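CBS domain protein/ACT domain protein (Thermotoga maritima, PDB 1VR9) is of unknown function, though its pair of CBS domains and its ACT domain, both typically ligand-sensing modules, suggest a regulatory role. Local coordinates at residues S79-E87 with H101-E111. Numbering follows the deposited sequence.
Sequences SLPDFFVHE and HQEPYLPVVDE
The Phe-83 ring packs on Leu-106 and His-101 just before 85-86 pairs in parallel with 105-109, the two strands of a beta-alpha-beta unit in the second CBS domain of the chain. Phe-83 holds CG opposite its own N (chi1 -176°), which carries the ring across to Leu-106, whose CD1 lies above the ring centre, 3.8 Å from the centroid. Tyr-105 O comes up at the ring edge, 3.5 Å from Phe-83 CE2, while Glu-103 CB and Pro-107 CD approach obliquely. His-101 turns an edge to the Phe-83 face in an offset edge-to-face pair, planes at 88°, and takes Leu-80 CD2 over its own face. Replacing Phe-83 by alanine would probably open a gap between His-101, Glu-103 and Leu-106 and leave the His-101 edge without its aromatic partner. The main-chain oxygen of Phe-83 is buried without a polar partner, against the Pro-107 ring. Three backbone hydrogen bonds join the segments: Val-85 N to Pro-107 O (3.0 Å), Val-109 N to Val-85 O (2.9 Å) and Glu-87 N to Val-109 O, the last continuing the pairing one residue past strand 85-86. Further along, Val-85 CG2 meets Leu-106 CD2 at 3.7 Å on the side packed against helix 91-100, where Leu-97 touches Val-85 and Phe-98 touches Leu-106. Val-109 and Pro-107 instead touch Phe-56 of strand 56-61, in the other CBS domain; Asp-89 accepts a hydrogen bond from His-86 N. Val-109 CG2 sits over a face of the His-86 ring, 4.0 Å from its centroid.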
loop_
_atom_site.group_PDB
_atom_site.type_symbol
_atom_site.label_atom_id
_atom_site.label_comp_id
_atom_site.label_asym_id
_atom_site.label_seq_id
_atom_site.Cartn_x
_atom_site.Cartn_y
_atom_site.Cartn_z
ATOM N N SER A 79 0.832 0.840 10.375
ATOM C CA SER A 79 0.144 -0.408 10.655
ATOM C C SER A 79 0.563 -1.442 9.593
ATOM O O SER A 79 1.096 -1.069 8.539
ATOM C CB SER A 79 -1.366 -0.137 10.547
ATOM O OG SER A 79 -1.758 0.772 11.561
ATOM N N LEU A 80 0.261 -2.715 9.854
ATOM C CA LEU A 80 0.356 -3.781 8.843
ATOM C C LEU A 80 1.746 -3.924 8.198
ATOM O O LEU A 80 1.869 -3.925 6.962
ATOM C CB LEU A 80 -0.696 -3.576 7.742
ATOM C CG LEU A 80 -2.156 -3.417 8.172
ATOM C CD1 LEU A 80 -3.088 -3.347 6.980
ATOM C CD2 LEU A 80 -2.518 -4.589 9.099
ATOM N N PRO A 81 2.790 -4.095 9.024
ATOM C CA PRO A 81 4.117 -4.299 8.454
ATOM C C PRO A 81 4.246 -5.585 7.622
ATOM O O PRO A 81 5.221 -5.706 6.874
ATOM C CB PRO A 81 5.036 -4.350 9.687
ATOM C CG PRO A 81 4.165 -4.640 10.816
ATOM C CD PRO A 81 2.809 -4.130 10.499
ATOM N N ASP A 82 3.308 -6.521 7.773
ATOM C CA ASP A 82 3.372 -7.820 7.088
ATOM C C ASP A 82 2.524 -7.868 5.821
ATOM O O ASP A 82 2.437 -8.926 5.176
ATOM C CB ASP A 82 2.948 -8.958 8.035
ATOM C CG ASP A 82 3.699 -8.932 9.367
ATOM O OD1 ASP A 82 4.958 -9.029 9.373
ATOM O OD2 ASP A 82 3.037 -8.816 10.430
ATOM N N PHE A 83 1.902 -6.735 5.465
ATOM C CA PHE A 83 0.943 -6.662 4.351
ATOM C C PHE A 83 1.672 -6.275 3.062
ATOM O O PHE A 83 1.788 -5.103 2.716
ATOM C CB PHE A 83 -0.192 -5.672 4.669
ATOM C CG PHE A 83 -1.268 -5.612 3.633
ATOM C CD1 PHE A 83 -2.136 -6.694 3.428
ATOM C CD2 PHE A 83 -1.485 -4.443 2.886
ATOM C CE1 PHE A 83 -3.154 -6.626 2.484
ATOM C CE2 PHE A 83 -2.488 -4.373 1.973
ATOM C CZ PHE A 83 -3.334 -5.480 1.755
ATOM N N PHE A 84 2.175 -7.290 2.361
ATOM C CA PHE A 84 2.908 -7.086 1.125
ATOM C C PHE A 84 2.948 -8.395 0.335
ATOM O O PHE A 84 2.731 -9.468 0.888
ATOM C CB PHE A 84 4.365 -6.636 1.413
ATOM C CG PHE A 84 5.193 -7.672 2.136
ATOM C CD1 PHE A 84 5.819 -8.692 1.444
ATOM C CD2 PHE A 84 5.307 -7.646 3.518
ATOM C CE1 PHE A 84 6.552 -9.661 2.112
ATOM C CE2 PHE A 84 6.029 -8.582 4.187
ATOM C CZ PHE A 84 6.662 -9.602 3.496
ATOM N N VAL A 85 3.262 -8.280 -0.949
ATOM C CA VAL A 85 3.665 -9.436 -1.760
ATOM C C VAL A 85 4.960 -9.095 -2.515
ATOM O O VAL A 85 5.318 -7.940 -2.598
ATOM C CB VAL A 85 2.564 -9.876 -2.746
ATOM C CG1 VAL A 85 1.395 -10.413 -1.982
ATOM C CG2 VAL A 85 2.139 -8.750 -3.693
ATOM N N HIS A 86 5.641 -10.108 -3.046
ATOM C CA HIS A 86 6.882 -9.894 -3.803
ATOM C C HIS A 86 6.592 -9.749 -5.300
ATOM O O HIS A 86 5.605 -10.261 -5.798
ATOM C CB HIS A 86 7.870 -11.050 -3.566
ATOM C CG HIS A 86 8.603 -10.959 -2.266
ATOM N ND1 HIS A 86 8.101 -11.466 -1.083
ATOM C CD2 HIS A 86 9.808 -10.420 -1.962
ATOM C CE1 HIS A 86 8.973 -11.251 -0.113
ATOM N NE2 HIS A 86 10.015 -10.617 -0.619
ATOM N N GLU A 87 7.473 -9.059 -6.018
ATOM C CA GLU A 87 7.318 -8.887 -7.469
ATOM C C GLU A 87 7.087 -10.192 -8.229
ATOM O O GLU A 87 6.335 -10.231 -9.207
ATOM C CB GLU A 87 8.572 -8.263 -8.065
ATOM C CG GLU A 87 8.765 -6.792 -7.768
ATOM C CD GLU A 87 9.921 -6.205 -8.571
ATOM O OE1 GLU A 87 11.079 -6.679 -8.440
ATOM O OE2 GLU A 87 9.671 -5.257 -9.340
ATOM N N HIS A 101 -6.545 -8.600 4.673
ATOM C CA HIS A 101 -6.864 -7.174 4.781
ATOM C C HIS A 101 -7.339 -6.589 3.447
ATOM O O HIS A 101 -6.578 -6.562 2.459
ATOM C CB HIS A 101 -5.618 -6.417 5.239
ATOM C CG HIS A 101 -5.024 -6.937 6.513
ATOM N ND1 HIS A 101 -5.591 -6.712 7.748
ATOM C CD2 HIS A 101 -3.895 -7.646 6.739
ATOM C CE1 HIS A 101 -4.846 -7.280 8.680
ATOM N NE2 HIS A 101 -3.805 -7.847 8.099
ATOM N N GLN A 102 -8.576 -6.084 3.403
ATOM C CA GLN A 102 -9.136 -5.568 2.130
ATOM C C GLN A 102 -8.771 -4.094 1.870
ATOM O O GLN A 102 -9.638 -3.216 1.706
ATOM C CB GLN A 102 -10.650 -5.765 2.071
ATOM C CG GLN A 102 -11.099 -7.230 2.087
ATOM C CD GLN A 102 -11.292 -7.792 3.474
ATOM O OE1 GLN A 102 -12.105 -7.302 4.260
ATOM N NE2 GLN A 102 -10.563 -8.866 3.777
ATOM N N GLU A 103 -7.485 -3.823 1.816
ATOM C CA GLU A 103 -6.981 -2.480 1.608
ATOM C C GLU A 103 -7.066 -2.214 0.115
ATOM O O GLU A 103 -6.971 -3.152 -0.673
ATOM C CB GLU A 103 -5.519 -2.400 2.059
ATOM C CG GLU A 103 -5.266 -2.576 3.545
ATOM C CD GLU A 103 -5.731 -1.411 4.385
ATOM O OE1 GLU A 103 -5.772 -0.263 3.887
ATOM O OE2 GLU A 103 -6.098 -1.652 5.563
ATOM N N PRO A 104 -7.253 -0.952 -0.293
ATOM C CA PRO A 104 -7.290 -0.632 -1.734
ATOM C C PRO A 104 -5.999 -0.818 -2.513
ATOM O O PRO A 104 -6.062 -0.908 -3.747
ATOM C CB PRO A 104 -7.681 0.839 -1.752
ATOM C CG PRO A 104 -7.359 1.359 -0.453
ATOM C CD PRO A 104 -7.519 0.245 0.524
ATOM N N TYR A 105 -4.859 -0.805 -1.820
ATOM C CA TYR A 105 -3.558 -0.984 -2.424
ATOM C C TYR A 105 -2.688 -1.941 -1.623
ATOM O O TYR A 105 -2.501 -1.768 -0.404
ATOM C CB TYR A 105 -2.833 0.355 -2.574
ATOM C CG TYR A 105 -3.579 1.361 -3.388
ATOM C CD1 TYR A 105 -3.403 1.428 -4.756
ATOM C CD2 TYR A 105 -4.432 2.287 -2.789
ATOM C CE1 TYR A 105 -4.073 2.374 -5.528
ATOM C CE2 TYR A 105 -5.109 3.227 -3.550
ATOM C CZ TYR A 105 -4.921 3.276 -4.910
ATOM O OH TYR A 105 -5.605 4.225 -5.659
ATOM N N LEU A 106 -2.203 -2.971 -2.306
ATOM C CA LEU A 106 -1.328 -3.988 -1.735
ATOM C C LEU A 106 0.144 -3.664 -2.100
ATOM O O LEU A 106 0.514 -3.591 -3.291
ATOM C CB LEU A 106 -1.728 -5.378 -2.241
ATOM C CG LEU A 106 -0.792 -6.541 -1.939
ATOM C CD1 LEU A 106 -0.660 -6.789 -0.457
ATOM C CD2 LEU A 106 -1.279 -7.797 -2.624
ATOM N N PRO A 107 0.979 -3.397 -1.085
ATOM C CA PRO A 107 2.386 -3.139 -1.357
ATOM C C PRO A 107 3.102 -4.301 -2.048
ATOM O O PRO A 107 2.833 -5.464 -1.736
ATOM C CB PRO A 107 2.968 -2.883 0.050
ATOM C CG PRO A 107 1.856 -2.416 0.829
ATOM C CD PRO A 107 0.681 -3.223 0.345
ATOM N N VAL A 108 3.963 -3.962 -3.006
ATOM C CA VAL A 108 4.817 -4.914 -3.724
ATOM C C VAL A 108 6.275 -4.597 -3.443
ATOM O O VAL A 108 6.701 -3.448 -3.547
ATOM C CB VAL A 108 4.551 -4.873 -5.257
ATOM C CG1 VAL A 108 5.477 -5.813 -6.004
ATOM C CG2 VAL A 108 3.074 -5.198 -5.528
ATOM N N VAL A 109 7.037 -5.618 -3.097
ATOM C CA VAL A 109 8.427 -5.419 -2.692
ATOM C C VAL A 109 9.369 -6.359 -3.449
ATOM O O VAL A 109 8.937 -7.359 -4.037
ATOM C CB VAL A 109 8.619 -5.596 -1.154
ATOM C CG1 VAL A 109 7.757 -4.614 -0.365
ATOM C CG2 VAL A 109 8.320 -7.011 -0.743
ATOM N N ASP A 110 10.658 -6.022 -3.437
ATOM C CA ASP A 110 11.698 -6.906 -3.978
ATOM C C ASP A 110 12.267 -7.748 -2.843
ATOM O O ASP A 110 11.757 -7.721 -1.728
ATOM C CB ASP A 110 12.781 -6.112 -4.746
ATOM C CG ASP A 110 13.671 -5.267 -3.845
ATOM O OD1 ASP A 110 13.648 -5.432 -2.608
ATOM O OD2 ASP A 110 14.442 -4.437 -4.389
ATOM N N GLU A 111 13.328 -8.492 -3.125
ATOM C CA GLU A 111 13.889 -9.420 -2.143
ATOM C C GLU A 111 14.582 -8.765 -0.946
ATOM O O GLU A 111 14.807 -9.428 0.069
ATOM C CB GLU A 111 14.843 -10.382 -2.834
ATOM C CG GLU A 111 14.143 -11.296 -3.812
ATOM C CD GLU A 111 15.074 -12.306 -4.446
ATOM O OE1 GLU A 111 16.238 -12.438 -3.997
ATOM O OE2 GLU A 111 14.630 -12.980 -5.402
#